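PDB 3I1I: homoserine O-acetyltransferase from Bacillus anthracis str. 'Ames Ancestor', which probably catalyses transfer of an acetyl group from acetyl-CoA to the hydroxyl of L-homoserine, a step towards methionine. Local coordinates for residues A[27-32]-A[133-138]; A[17-22]-A[123-128]; A[316-321]-A[349-354]. All coordinates share one frame; numbering follows the deposited sequence. Where two conformers were deposited one is given.

Contact 1 (A[27-32]-A[133-138]); sequences VQMGYE and ARMQCE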
ATOM      1  N   VAL A  27     -23.996 -21.301  -8.395  1.00 26.00           N
ATOM      2  CA  VAL A  27     -22.540 -21.289  -8.456  1.00 26.24           C
ATOM      3  C   VAL A  27     -22.030 -22.454  -9.308  1.00 26.98           C
ATOM      4  O   VAL A  27     -22.704 -23.471  -9.438  1.00 27.45           O
ATOM      5  CB  VAL A  27     -21.935 -21.426  -7.030  1.00 26.09           C
ATOM      6  CG1 VAL A  27     -22.394 -20.257  -6.113  1.00 25.01           C
ATOM      7  CG2 VAL A  27     -22.330 -22.720  -6.445  1.00 23.61           C
ATOM      8  N   GLN A  28     -20.839 -22.289  -9.868  1.00 27.04           N
ATOM      9  CA  GLN A  28     -20.112 -23.360 -10.544  1.00 27.18           C
ATOM     10  C   GLN A  28     -18.678 -23.348 -10.024  1.00 27.05           C
ATOM     11  O   GLN A  28     -18.217 -22.361  -9.477  1.00 26.51           O
ATOM     12  CB  GLN A  28     -20.089 -23.146 -12.046  1.00 27.33           C
ATOM     13  CG  GLN A  28     -19.591 -21.743 -12.429  1.00 30.16           C
ATOM     14  CD  GLN A  28     -19.453 -21.501 -13.926  1.00 31.22           C
ATOM     15  OE1 GLN A  28     -19.997 -22.238 -14.739  1.00 32.17           O
ATOM     16  NE2 GLN A  28     -18.680 -20.465 -14.288  1.00 29.98           N
HETATM   17  N   MSE A  29     -17.973 -24.445 -10.259  1.00 26.86           N
HETATM   18  CA  MSE A  29     -16.672 -24.669  -9.708  1.00 26.12           C
HETATM   19  C   MSE A  29     -15.902 -25.632 -10.595  1.00 25.00           C
HETATM   20  O   MSE A  29     -16.285 -26.780 -10.750  1.00 24.32           O
HETATM   21  CB  MSE A  29     -16.824 -25.255  -8.312  1.00 26.55           C
HETATM   22  CG  MSE A  29     -15.527 -25.309  -7.511  1.00 28.54           C
HETATM   23 SE   MSE A  29     -15.822 -26.225  -5.809  0.65 32.23          SE
HETATM   24  CE  MSE A  29     -15.075 -24.961  -4.628  1.00 37.69           C
ATOM     25  N   GLY A  30     -14.791 -25.187 -11.158  1.00 23.88           N
ATOM     26  CA  GLY A  30     -13.976 -26.099 -11.942  1.00 23.91           C
ATOM     27  C   GLY A  30     -13.235 -27.043 -11.038  1.00 23.12           C
ATOM     28  O   GLY A  30     -13.023 -26.733  -9.898  1.00 23.71           O
ATOM     29  N   TYR A  31     -12.845 -28.204 -11.528  1.00 22.95           N
ATOM     30  CA  TYR A  31     -11.954 -29.056 -10.747  1.00 22.85           C
ATOM     31  C   TYR A  31     -11.232 -30.015 -11.655  1.00 22.92           C
ATOM     32  O   TYR A  31     -11.520 -30.082 -12.853  1.00 23.49           O
ATOM     33  CB  TYR A  31     -12.702 -29.840  -9.670  1.00 23.19           C
ATOM     34  CG  TYR A  31     -13.648 -30.911 -10.168  1.00 23.81           C
ATOM     35  CD1 TYR A  31     -13.268 -32.231 -10.194  1.00 23.95           C
ATOM     36  CD2 TYR A  31     -14.953 -30.603 -10.560  1.00 25.22           C
ATOM     37  CE1 TYR A  31     -14.133 -33.223 -10.646  1.00 25.11           C
ATOM     38  CE2 TYR A  31     -15.848 -31.610 -10.994  1.00 25.84           C
ATOM     39  CZ  TYR A  31     -15.429 -32.910 -11.040  1.00 25.92           C
ATOM     40  OH  TYR A  31     -16.271 -33.923 -11.469  1.00 27.39           O
ATOM     41  N   GLU A  32     -10.287 -30.747 -11.086  1.00 21.65           N
ATOM     42  CA  GLU A  32      -9.553 -31.709 -11.855  1.00 21.73           C
ATOM     43  C   GLU A  32      -9.023 -32.734 -10.887  1.00 21.95           C
ATOM     44  O   GLU A  32      -8.919 -32.434  -9.711  1.00 22.42           O
ATOM     45  CB  GLU A  32      -8.452 -31.016 -12.673  1.00 21.05           C
ATOM     46  CG  GLU A  32      -7.261 -30.517 -11.875  1.00 20.17           C
ATOM     47  CD  GLU A  32      -6.407 -29.569 -12.670  1.00 20.21           C
ATOM     48  OE1 GLU A  32      -6.961 -28.521 -13.064  1.00 17.30           O
ATOM     49  OE2 GLU A  32      -5.181 -29.858 -12.879  1.00 19.17           O
ATOM     50  N   ALA A 133     -15.119 -24.466   1.286  1.00 21.95           N
ATOM     51  CA  ALA A 133     -15.135 -25.782   1.882  1.00 22.18           C
ATOM     52  C   ALA A 133     -16.560 -26.403   1.756  1.00 23.20           C
ATOM     53  O   ALA A 133     -16.695 -27.584   1.446  1.00 23.34           O
ATOM     54  CB  ALA A 133     -14.682 -25.689   3.359  1.00 20.54           C
ATOM     55  N   ARG A 134     -17.614 -25.615   1.955  1.00 24.11           N
ATOM     56  CA  ARG A 134     -18.972 -26.162   1.825  1.00 25.69           C
ATOM     57  C   ARG A 134     -19.272 -26.590   0.381  1.00 25.79           C
ATOM     58  O   ARG A 134     -19.861 -27.643   0.162  1.00 25.70           O
ATOM     59  CB  ARG A 134     -20.035 -25.186   2.309  1.00 26.38           C
ATOM     60  CG  ARG A 134     -19.825 -24.705   3.772  1.00 28.93           C
ATOM     61  CD  ARG A 134     -21.045 -25.007   4.576  1.00 34.32           C
ATOM     62  NE  ARG A 134     -21.038 -24.491   5.955  1.00 37.43           N
ATOM     63  CZ  ARG A 134     -20.759 -25.213   7.049  1.00 38.35           C
ATOM     64  NH1 ARG A 134     -20.402 -26.512   6.978  1.00 37.74           N
ATOM     65  NH2 ARG A 134     -20.826 -24.617   8.231  1.00 38.72           N
HETATM   66  N   MSE A 135     -18.822 -25.804  -0.596  1.00 26.05           N
HETATM   67  CA  MSE A 135     -19.005 -26.185  -1.965  1.00 26.66           C
HETATM   68  C   MSE A 135     -18.218 -27.441  -2.307  1.00 26.52           C
HETATM   69  O   MSE A 135     -18.780 -28.360  -2.864  1.00 27.49           O
HETATM   70  CB  MSE A 135     -18.630 -25.061  -2.892  1.00 27.12           C
HETATM   71  CG  MSE A 135     -19.692 -23.991  -2.922  1.00 30.78           C
HETATM   72 SE   MSE A 135     -18.990 -22.420  -3.821  0.65 35.97          SE
HETATM   73  CE  MSE A 135     -18.478 -23.271  -5.526  1.00 28.04           C
ATOM     74  N   GLN A 136     -16.939 -27.491  -1.951  1.00 25.38           N
ATOM     75  CA  GLN A 136     -16.125 -28.666  -2.189  1.00 25.13           C
ATOM     76  C   GLN A 136     -16.755 -29.952  -1.609  1.00 25.90           C
ATOM     77  O   GLN A 136     -16.733 -31.012  -2.229  1.00 24.92           O
ATOM     78  CB  GLN A 136     -14.767 -28.470  -1.549  1.00 24.85           C
ATOM     79  CG  GLN A 136     -13.846 -27.492  -2.280  1.00 24.31           C
ATOM     80  CD  GLN A 136     -12.556 -27.292  -1.501  1.00 24.51           C
ATOM     81  OE1 GLN A 136     -12.552 -27.315  -0.262  1.00 18.99           O
ATOM     82  NE2 GLN A 136     -11.456 -27.153  -2.214  1.00 22.76           N
ATOM     83  N   CYS A 137     -17.302 -29.835  -0.406  1.00 26.24           N
ATOM     84  CA  CYS A 137     -17.925 -30.940   0.244  1.00 26.87           C
ATOM     85  C   CYS A 137     -19.135 -31.482  -0.537  1.00 27.03           C
ATOM     86  O   CYS A 137     -19.336 -32.702  -0.586  1.00 25.68           O
ATOM     87  CB  CYS A 137     -18.356 -30.527   1.639  1.00 27.65           C
ATOM     88  SG  CYS A 137     -18.918 -31.907   2.587  1.00 28.19           S
ATOM     89  N   GLU A 138     -19.922 -30.595  -1.151  1.00 27.23           N
ATOM     90  CA  GLU A 138     -21.033 -31.042  -1.985  1.00 27.81           C
ATOM     91  C   GLU A 138     -20.517 -31.863  -3.122  1.00 26.44           C
ATOM     92  O   GLU A 138     -21.114 -32.885  -3.474  1.00 25.04           O
ATOM     93  CB  GLU A 138     -21.803 -29.903  -2.615  1.00 28.76           C
ATOM     94  CG  GLU A 138     -22.356 -28.933  -1.641  1.00 35.70           C
ATOM     95  CD  GLU A 138     -23.678 -29.351  -1.128  1.00 44.58           C
ATOM     96  OE1 GLU A 138     -24.655 -28.629  -1.474  1.00 52.43           O
ATOM     97  OE2 GLU A 138     -23.730 -30.374  -0.383  1.00 49.60           O
TER
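Met29 and Met135, both selenomethionines, reach towards each other from strand 27-32 and helix 133-138, and their chains meet at a slant rather than end to end. The terminal CE of Met135 touches two residues of the strand, lying 3.8 Å from Met29 CB and 4.0 Å from CG2 of Val27. Met135 is extended as far as SE and then bends (chi3 56°), which lays its methyl against the strand between the two inward-facing side chains. The Met29 chain runs from the strand to the helix. With CG anti to the backbone N (chi1 -170°) and the next torsion also extended, it stands out from the strand until CE comes 3.7 Å from CG of Gln136 and 4.0 Å from CB of Met135. Each methyl therefore lies beside the CB of the other methionine, and the CE atoms of Met29 and Met135 are themselves 3.9 Å apart.

Gln136 offers only the aliphatic part of its chain here. Its amide is held elsewhere, by Trp164 of helix 156-167 and Thr91, so a buried polar group is satisfied while its CG packs against Met29. Val132 and Leu94 extend the apolar layer around the two methionines. Gln28, on the other side of the strand, turns its amide to Thr106.

The 10.1 Å between the axes of the two segments is spanned by two long side chains; the axes cross at -72°. This is helix-on-sheet packing of the alpha/beta hydrolase fold, with helix 129-142 covering one face of the central mixed sheet near its antiparallel edge.

Contact 2 (A[17-22]-A[123-128]); sequences YTFENG and DFPVFT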
ATOM      1  N   TYR A  17     -26.713 -22.214  -4.237  1.00 30.86           N
ATOM      2  CA  TYR A  17     -25.890 -22.373  -3.062  1.00 29.90           C
ATOM      3  C   TYR A  17     -26.151 -21.209  -2.070  1.00 30.11           C
ATOM      4  O   TYR A  17     -26.195 -20.042  -2.444  1.00 29.98           O
ATOM      5  CB  TYR A  17     -24.406 -22.481  -3.445  1.00 29.83           C
ATOM      6  CG  TYR A  17     -23.519 -22.366  -2.239  1.00 29.57           C
ATOM      7  CD1 TYR A  17     -23.459 -23.389  -1.312  1.00 28.50           C
ATOM      8  CD2 TYR A  17     -22.822 -21.197  -1.977  1.00 29.15           C
ATOM      9  CE1 TYR A  17     -22.685 -23.277  -0.179  1.00 31.91           C
ATOM     10  CE2 TYR A  17     -22.051 -21.063  -0.836  1.00 30.81           C
ATOM     11  CZ  TYR A  17     -21.981 -22.104   0.062  1.00 31.18           C
ATOM     12  OH  TYR A  17     -21.249 -21.979   1.218  1.00 29.51           O
ATOM     13  N   THR A  18     -26.329 -21.533  -0.797  1.00 29.84           N
ATOM     14  CA  THR A  18     -26.491 -20.505   0.216  1.00 30.18           C
ATOM     15  C   THR A  18     -25.179 -20.218   0.938  1.00 30.49           C
ATOM     16  O   THR A  18     -24.602 -21.080   1.602  1.00 30.84           O
ATOM     17  CB  THR A  18     -27.587 -20.885   1.216  1.00 30.26           C
ATOM     18  OG1 THR A  18     -28.817 -21.060   0.490  1.00 28.47           O
ATOM     19  CG2 THR A  18     -27.756 -19.791   2.297  1.00 28.56           C
ATOM     20  N   PHE A  19     -24.717 -18.990   0.788  1.00 30.56           N
ATOM     21  CA  PHE A  19     -23.464 -18.539   1.395  1.00 30.29           C
ATOM     22  C   PHE A  19     -23.652 -18.378   2.913  1.00 30.57           C
ATOM     23  O   PHE A  19     -24.804 -18.229   3.430  1.00 30.15           O
ATOM     24  CB  PHE A  19     -23.026 -17.195   0.783  1.00 30.24           C
ATOM     25  CG  PHE A  19     -22.451 -17.300  -0.601  1.00 28.15           C
ATOM     26  CD1 PHE A  19     -21.119 -17.017  -0.824  1.00 27.40           C
ATOM     27  CD2 PHE A  19     -23.247 -17.669  -1.689  1.00 29.31           C
ATOM     28  CE1 PHE A  19     -20.573 -17.095  -2.116  1.00 26.82           C
ATOM     29  CE2 PHE A  19     -22.716 -17.744  -2.995  1.00 28.09           C
ATOM     30  CZ  PHE A  19     -21.371 -17.475  -3.200  1.00 27.07           C
ATOM     31  N   GLU A  20     -22.527 -18.365   3.619  1.00 30.51           N
ATOM     32  CA  GLU A  20     -22.536 -18.231   5.067  0.50 31.14           C
ATOM     33  C   GLU A  20     -23.259 -16.955   5.527  1.00 31.22           C
ATOM     34  O   GLU A  20     -23.851 -16.926   6.606  1.00 30.91           O
ATOM     35  CB  GLU A  20     -21.103 -18.285   5.601  0.50 31.55           C
ATOM     36  CG  GLU A  20     -20.488 -19.712   5.531  0.50 33.71           C
ATOM     37  CD  GLU A  20     -21.208 -20.721   6.459  0.50 36.08           C
ATOM     38  OE1 GLU A  20     -21.661 -20.298   7.557  0.50 37.13           O
ATOM     39  OE2 GLU A  20     -21.313 -21.930   6.098  0.50 36.37           O
ATOM     40  N   ASN A  21     -23.228 -15.897   4.703  1.00 31.15           N
ATOM     41  CA  ASN A  21     -23.979 -14.670   5.031  1.00 30.93           C
ATOM     42  C   ASN A  21     -25.434 -14.709   4.597  1.00 30.86           C
ATOM     43  O   ASN A  21     -26.146 -13.719   4.721  1.00 30.83           O
ATOM     44  CB  ASN A  21     -23.304 -13.400   4.487  1.00 30.71           C
ATOM     45  CG  ASN A  21     -23.207 -13.383   2.977  1.00 31.54           C
ATOM     46  OD1 ASN A  21     -24.015 -13.983   2.276  1.00 29.79           O
ATOM     47  ND2 ASN A  21     -22.192 -12.675   2.464  1.00 33.31           N
ATOM     48  N   GLY A  22     -25.880 -15.837   4.066  1.00 30.99           N
ATOM     49  CA  GLY A  22     -27.283 -16.011   3.795  1.00 30.14           C
ATOM     50  C   GLY A  22     -27.682 -15.721   2.386  1.00 30.19           C
ATOM     51  O   GLY A  22     -28.813 -15.982   2.034  1.00 31.05           O
ATOM     52  N   ASP A 123     -22.322  -6.182  -6.402  1.00 28.24           N
ATOM     53  CA  ASP A 123     -23.445  -6.922  -5.844  1.00 27.84           C
ATOM     54  C   ASP A 123     -23.086  -8.387  -5.536  1.00 27.04           C
ATOM     55  O   ASP A 123     -23.894  -9.106  -4.944  1.00 25.62           O
ATOM     56  CB  ASP A 123     -24.677  -6.843  -6.756  1.00 28.28           C
ATOM     57  CG  ASP A 123     -25.916  -7.514  -6.134  1.00 30.21           C
ATOM     58  OD1 ASP A 123     -26.252  -7.187  -4.978  1.00 28.73           O
ATOM     59  OD2 ASP A 123     -26.519  -8.403  -6.783  1.00 34.44           O
ATOM     60  N   PHE A 124     -21.886  -8.850  -5.902  1.00 26.58           N
ATOM     61  CA  PHE A 124     -21.521 -10.216  -5.521  1.00 26.06           C
ATOM     62  C   PHE A 124     -21.440 -10.364  -4.003  1.00 25.69           C
ATOM     63  O   PHE A 124     -21.004  -9.457  -3.312  1.00 25.39           O
ATOM     64  CB  PHE A 124     -20.217 -10.672  -6.166  1.00 26.46           C
ATOM     65  CG  PHE A 124     -20.037 -12.159  -6.131  1.00 26.48           C
ATOM     66  CD1 PHE A 124     -20.669 -12.957  -7.074  1.00 27.28           C
ATOM     67  CD2 PHE A 124     -19.297 -12.757  -5.131  1.00 25.28           C
ATOM     68  CE1 PHE A 124     -20.544 -14.330  -7.048  1.00 27.88           C
ATOM     69  CE2 PHE A 124     -19.158 -14.133  -5.089  1.00 25.97           C
ATOM     70  CZ  PHE A 124     -19.792 -14.930  -6.043  1.00 27.63           C
ATOM     71  N   PRO A 125     -21.879 -11.510  -3.469  1.00 25.67           N
ATOM     72  CA  PRO A 125     -21.837 -11.612  -2.017  1.00 25.65           C
ATOM     73  C   PRO A 125     -20.438 -11.841  -1.487  1.00 25.33           C
ATOM     74  O   PRO A 125     -19.612 -12.438  -2.157  1.00 24.89           O
ATOM     75  CB  PRO A 125     -22.686 -12.846  -1.713  1.00 25.80           C
ATOM     76  CG  PRO A 125     -22.649 -13.652  -2.952  1.00 26.30           C
ATOM     77  CD  PRO A 125     -22.539 -12.670  -4.088  1.00 25.98           C
ATOM     78  N   VAL A 126     -20.203 -11.374  -0.275  1.00 24.72           N
ATOM     79  CA  VAL A 126     -18.996 -11.676   0.433  1.00 24.05           C
ATOM     80  C   VAL A 126     -18.932 -13.168   0.670  1.00 24.90           C
ATOM     81  O   VAL A 126     -19.951 -13.788   1.128  1.00 25.68           O
ATOM     82  CB  VAL A 126     -18.961 -10.942   1.771  1.00 24.20           C
ATOM     83  CG1 VAL A 126     -17.769 -11.417   2.599  1.00 21.22           C
ATOM     84  CG2 VAL A 126     -18.952  -9.397   1.518  1.00 22.47           C
ATOM     85  N   PHE A 127     -17.763 -13.739   0.355  1.00 23.84           N
ATOM     86  CA  PHE A 127     -17.484 -15.125   0.646  1.00 23.68           C
ATOM     87  C   PHE A 127     -16.311 -15.294   1.601  1.00 23.78           C
ATOM     88  O   PHE A 127     -15.421 -14.445   1.660  1.00 23.44           O
ATOM     89  CB  PHE A 127     -17.224 -15.909  -0.657  1.00 23.72           C
ATOM     90  CG  PHE A 127     -15.790 -15.851  -1.154  1.00 21.88           C
ATOM     91  CD1 PHE A 127     -14.919 -16.880  -0.879  1.00 20.44           C
ATOM     92  CD2 PHE A 127     -15.340 -14.774  -1.915  1.00 21.49           C
ATOM     93  CE1 PHE A 127     -13.621 -16.858  -1.340  1.00 22.73           C
ATOM     94  CE2 PHE A 127     -14.038 -14.718  -2.379  1.00 20.30           C
ATOM     95  CZ  PHE A 127     -13.165 -15.760  -2.090  1.00 22.16           C
ATOM     96  N   THR A 128     -16.320 -16.433   2.299  1.00 23.27           N
ATOM     97  CA  THR A 128     -15.239 -16.867   3.142  1.00 22.79           C
ATOM     98  C   THR A 128     -14.699 -18.200   2.642  1.00 22.99           C
ATOM     99  O   THR A 128     -15.268 -18.836   1.753  1.00 22.32           O
ATOM    100  CB  THR A 128     -15.729 -17.100   4.562  1.00 23.66           C
ATOM    101  OG1 THR A 128     -16.594 -18.257   4.597  1.00 22.09           O
ATOM    102  CG2 THR A 128     -16.455 -15.864   5.057  1.00 21.75           C
TER
HETATM  103  O   HOH W   1     -20.552 -15.650   2.888  1.00 27.75           O
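Phe19 lays one face of its ring against Pro125, whose CG sits 3.9 Å from the ring centroid and only 7° off the normal, a CH-pi contact over the middle of the ring. Tyr17 covers the opposite face towards the rim, so the phenyl group is sandwiched. In the ring plane, CE1 of Phe19 comes 3.8 Å from Phe127 CB, and at the far end CZ of Phe19 meets CZ of Phe124 at 4.1 Å, the two side chains crossing at about a right angle. Beyond the segments, Ile25 and Val27 of strand 24-34 and Leu94 also touch Phe19.

Asn21 belongs to the type I turn from Phe19 to Gly22. A chi1 of 62° folds its side chain back over its own backbone and brings the amide to Val126. ND2 approaches Val126 O to 2.8 Å, but at an angle too poor for a hydrogen bond; this donor makes a weak bond to Tyr251 O of the third subunit. Separately, OD1 accepts from the backbone N of Arg23.

Water makes the polar link between the segments. It accepts from Asn21 N at 3.2 Å and donates to Val126 O at 2.6 Å, lying at the edge of the Phe19 ring.

Pro125, third of the main contributors, has a side chain without polar atoms. The chemistry thus divides in two: the apolar part is close packing of the Phe19 ring on Pro125, Phe124 and Phe127, which probably helps seat the turn on the loop before helix 129-142, while the polar side is met by a single bridging water.

Contact 3 (A[316-321]-A[349-354]); sequences KQDLLQ and NGHMAG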
ATOM      1  N   LYS A 316       9.689 -20.275   8.923  1.00 23.21           N
ATOM      2  CA  LYS A 316      10.189 -19.333   9.913  1.00 24.01           C
ATOM      3  C   LYS A 316      10.421 -17.899   9.411  1.00 23.73           C
ATOM      4  O   LYS A 316      10.317 -16.949  10.179  1.00 23.26           O
ATOM      5  CB  LYS A 316      11.497 -19.865  10.431  1.00 25.60           C
ATOM      6  CG  LYS A 316      12.144 -19.016  11.522  1.00 29.89           C
ATOM      7  CD  LYS A 316      13.323 -19.795  12.089  1.00 35.81           C
ATOM      8  CE  LYS A 316      13.515 -19.528  13.570  1.00 39.15           C
ATOM      9  NZ  LYS A 316      14.172 -18.227  13.705  1.00 43.22           N
ATOM     10  N   GLN A 317      10.742 -17.758   8.128  1.00 23.00           N
ATOM     11  CA  GLN A 317      10.938 -16.460   7.520  1.00 22.39           C
ATOM     12  C   GLN A 317       9.681 -15.900   6.850  1.00 22.06           C
ATOM     13  O   GLN A 317       9.750 -14.897   6.135  1.00 21.17           O
ATOM     14  CB  GLN A 317      12.055 -16.563   6.487  1.00 22.61           C
ATOM     15  CG  GLN A 317      13.440 -16.672   7.081  1.00 21.29           C
ATOM     16  CD  GLN A 317      13.775 -18.031   7.636  1.00 23.65           C
ATOM     17  OE1 GLN A 317      13.361 -19.092   7.119  1.00 25.67           O
ATOM     18  NE2 GLN A 317      14.514 -18.022   8.716  1.00 22.99           N
ATOM     19  N   ASP A 318       8.536 -16.542   7.056  1.00 22.15           N
ATOM     20  CA  ASP A 318       7.274 -16.069   6.438  1.00 22.01           C
ATOM     21  C   ASP A 318       6.829 -14.812   7.135  1.00 21.69           C
ATOM     22  O   ASP A 318       6.549 -14.856   8.345  1.00 21.06           O
ATOM     23  CB  ASP A 318       6.189 -17.132   6.611  1.00 22.29           C
ATOM     24  CG  ASP A 318       5.009 -16.922   5.726  1.00 21.33           C
ATOM     25  OD1 ASP A 318       4.651 -15.760   5.368  1.00 19.49           O
ATOM     26  OD2 ASP A 318       4.426 -17.965   5.413  1.00 19.49           O
ATOM     27  N   LEU A 319       6.781 -13.710   6.382  1.00 21.48           N
ATOM     28  CA  LEU A 319       6.294 -12.440   6.872  1.00 21.72           C
ATOM     29  C   LEU A 319       4.779 -12.306   6.797  1.00 22.31           C
ATOM     30  O   LEU A 319       4.182 -11.405   7.457  1.00 22.86           O
ATOM     31  CB  LEU A 319       6.897 -11.292   6.089  1.00 21.87           C
ATOM     32  CG  LEU A 319       8.419 -11.093   6.126  1.00 24.68           C
ATOM     33  CD1 LEU A 319       8.817 -10.172   4.942  1.00 25.39           C
ATOM     34  CD2 LEU A 319       8.935 -10.530   7.460  1.00 22.98           C
ATOM     35  N   LEU A 320       4.136 -13.127   5.968  1.00 22.86           N
ATOM     36  CA  LEU A 320       2.669 -13.032   5.789  1.00 23.29           C
ATOM     37  C   LEU A 320       1.981 -13.860   6.835  1.00 23.18           C
ATOM     38  O   LEU A 320       0.933 -13.479   7.328  1.00 24.34           O
ATOM     39  CB  LEU A 320       2.214 -13.516   4.410  1.00 23.83           C
ATOM     40  CG  LEU A 320       2.514 -12.567   3.263  1.00 24.41           C
ATOM     41  CD1 LEU A 320       2.424 -13.367   1.952  1.00 23.11           C
ATOM     42  CD2 LEU A 320       1.553 -11.355   3.274  1.00 25.32           C
ATOM     43  N   GLN A 321       2.583 -14.986   7.180  1.00 22.81           N
ATOM     44  CA  GLN A 321       1.987 -15.929   8.091  1.00 22.68           C
ATOM     45  C   GLN A 321       2.998 -16.331   9.168  1.00 23.27           C
ATOM     46  O   GLN A 321       3.659 -17.375   9.067  1.00 22.99           O
ATOM     47  CB  GLN A 321       1.507 -17.163   7.311  1.00 22.88           C
ATOM     48  CG  GLN A 321       0.320 -16.899   6.333  1.00 21.65           C
ATOM     49  CD  GLN A 321      -0.903 -16.333   7.027  1.00 21.80           C
ATOM     50  OE1 GLN A 321      -1.084 -16.471   8.254  1.00 25.60           O
ATOM     51  NE2 GLN A 321      -1.712 -15.640   6.274  1.00 19.90           N
ATOM     52  N   ASN A 349      13.332 -17.907   0.719  1.00 21.64           N
ATOM     53  CA  ASN A 349      12.051 -17.673   0.029  1.00 21.38           C
ATOM     54  C   ASN A 349      10.839 -17.313   0.867  1.00 20.81           C
ATOM     55  O   ASN A 349       9.769 -17.013   0.312  1.00 20.66           O
ATOM     56  CB  ASN A 349      11.698 -18.865  -0.824  1.00 21.46           C
ATOM     57  CG  ASN A 349      12.555 -18.956  -2.047  1.00 23.19           C
ATOM     58  OD1 ASN A 349      12.909 -17.930  -2.637  1.00 26.78           O
ATOM     59  ND2 ASN A 349      12.922 -20.172  -2.431  1.00 21.85           N
ATOM     60  N   GLY A 350      10.975 -17.332   2.182  1.00 20.78           N
ATOM     61  CA  GLY A 350       9.896 -16.877   3.057  1.00 21.39           C
ATOM     62  C   GLY A 350       8.607 -17.653   2.809  1.00 22.23           C
ATOM     63  O   GLY A 350       8.635 -18.897   2.694  1.00 21.91           O
ATOM     64  N   HIS A 351       7.498 -16.916   2.684  1.00 21.74           N
ATOM     65  CA  HIS A 351       6.193 -17.498   2.423  1.00 21.64           C
ATOM     66  C   HIS A 351       6.198 -18.443   1.219  1.00 22.44           C
ATOM     67  O   HIS A 351       5.603 -19.517   1.271  1.00 22.89           O
ATOM     68  CB  HIS A 351       5.214 -16.372   2.160  1.00 21.56           C
ATOM     69  CG  HIS A 351       3.793 -16.802   2.069  1.00 21.16           C
ATOM     70  ND1 HIS A 351       3.105 -17.372   3.131  1.00 18.89           N
ATOM     71  CD2 HIS A 351       2.922 -16.739   1.034  1.00 18.46           C
ATOM     72  CE1 HIS A 351       1.865 -17.626   2.742  1.00 17.99           C
ATOM     73  NE2 HIS A 351       1.732 -17.256   1.477  1.00 16.81           N
HETATM   74  N   MSE A 352       6.874 -18.044   0.142  1.00 23.11           N
HETATM   75  CA  MSE A 352       6.888 -18.803  -1.114  1.00 23.02           C
HETATM   76  C   MSE A 352       7.668 -20.106  -1.016  1.00 23.05           C
HETATM   77  O   MSE A 352       7.620 -20.918  -1.939  1.00 23.67           O
HETATM   78  CB  MSE A 352       7.494 -17.957  -2.238  1.00 24.43           C
HETATM   79  CG  MSE A 352       6.719 -16.694  -2.588  1.00 24.75           C
HETATM   80 SE   MSE A 352       4.802 -17.087  -2.831  0.65 32.38          SE
HETATM   81  CE  MSE A 352       4.791 -18.242  -4.348  1.00 24.03           C
ATOM     82  N   ALA A 353       8.370 -20.331   0.090  1.00 22.26           N
ATOM     83  CA  ALA A 353       8.964 -21.643   0.335  1.00 22.12           C
ATOM     84  C   ALA A 353       7.888 -22.750   0.277  1.00 22.54           C
ATOM     85  O   ALA A 353       8.157 -23.913  -0.070  1.00 20.42           O
ATOM     86  CB  ALA A 353       9.715 -21.677   1.703  1.00 20.30           C
ATOM     87  N   GLY A 354       6.668 -22.384   0.647  1.00 23.55           N
ATOM     88  CA  GLY A 354       5.605 -23.361   0.707  1.00 24.80           C
ATOM     89  C   GLY A 354       5.206 -23.854  -0.662  1.00 25.89           C
ATOM     90  O   GLY A 354       4.602 -24.903  -0.770  1.00 25.85           O
TER
HETATM   91  O   HOH W   2       7.687 -13.840   3.452  1.00 15.33           O
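His351 gives its ND1 hydrogen to OD2 of Asp318 in a nearly straight bond of 2.7 Å (168° at the hydrogen). The acceptor lies close to the imidazole plane, and the carboxylate is approached on its syn side, somewhat out of its plane, the two planes being turned 61° apart. Over one face of the ring sits Leu320 CD1, 3.5 Å from His351 CD2 and displaced towards the rim, a CH-pi contact from a side chain crossing at about a right angle. CG of Gln321 lies 4.0 Å from His351 CE1.

Two backbone donors grip the other carboxylate oxygen, OD1 of Asp318. Leu320 N meets it nearly along the C-O bond at 2.7 Å, an Asx turn; Gln321 N comes from above the carboxylate plane at 2.9 Å, extending this to an Asx motif. Together they limit rotation of the group and leave OD2 directed at the histidine. A water bridges Leu319 N and His351 N. Farther out, Asn181 and Asn184 hold the amide of Gln321.

NE2 of His351 bonds to Ser155 OG. Ser155 lies on what appears to be a nucleophile elbow, and the charge-relay geometry is consistent with the Ser-His-Asp catalytic triad of alpha/beta hydrolase-fold acyltransferases.

How the contacts relate
Contacts 1 and 2 adjoin, their centres 14 Å apart. Contact 1 joins strand 24-34 to helix 129-142; contact 2 joins the end of strand 10-18 and the turn after it to the loop before that helix. Val27 of contact 1 packs on Tyr17 and Phe19 of contact 2, and a salt bridge joins Arg134 to Glu20. All three are largely buried, though contact 2 includes the exposed Glu20. Contact 3 lies across the chain's centre, with nearest atoms about 16 Å from contact 1 and about 14 Å from contact 2. Contact 1 is apolar, built on two selenomethionines and a valine; contact 2 is aromatic with a bridging water; contact 3 centres on a directional histidine-carboxylate bond at the probable active site.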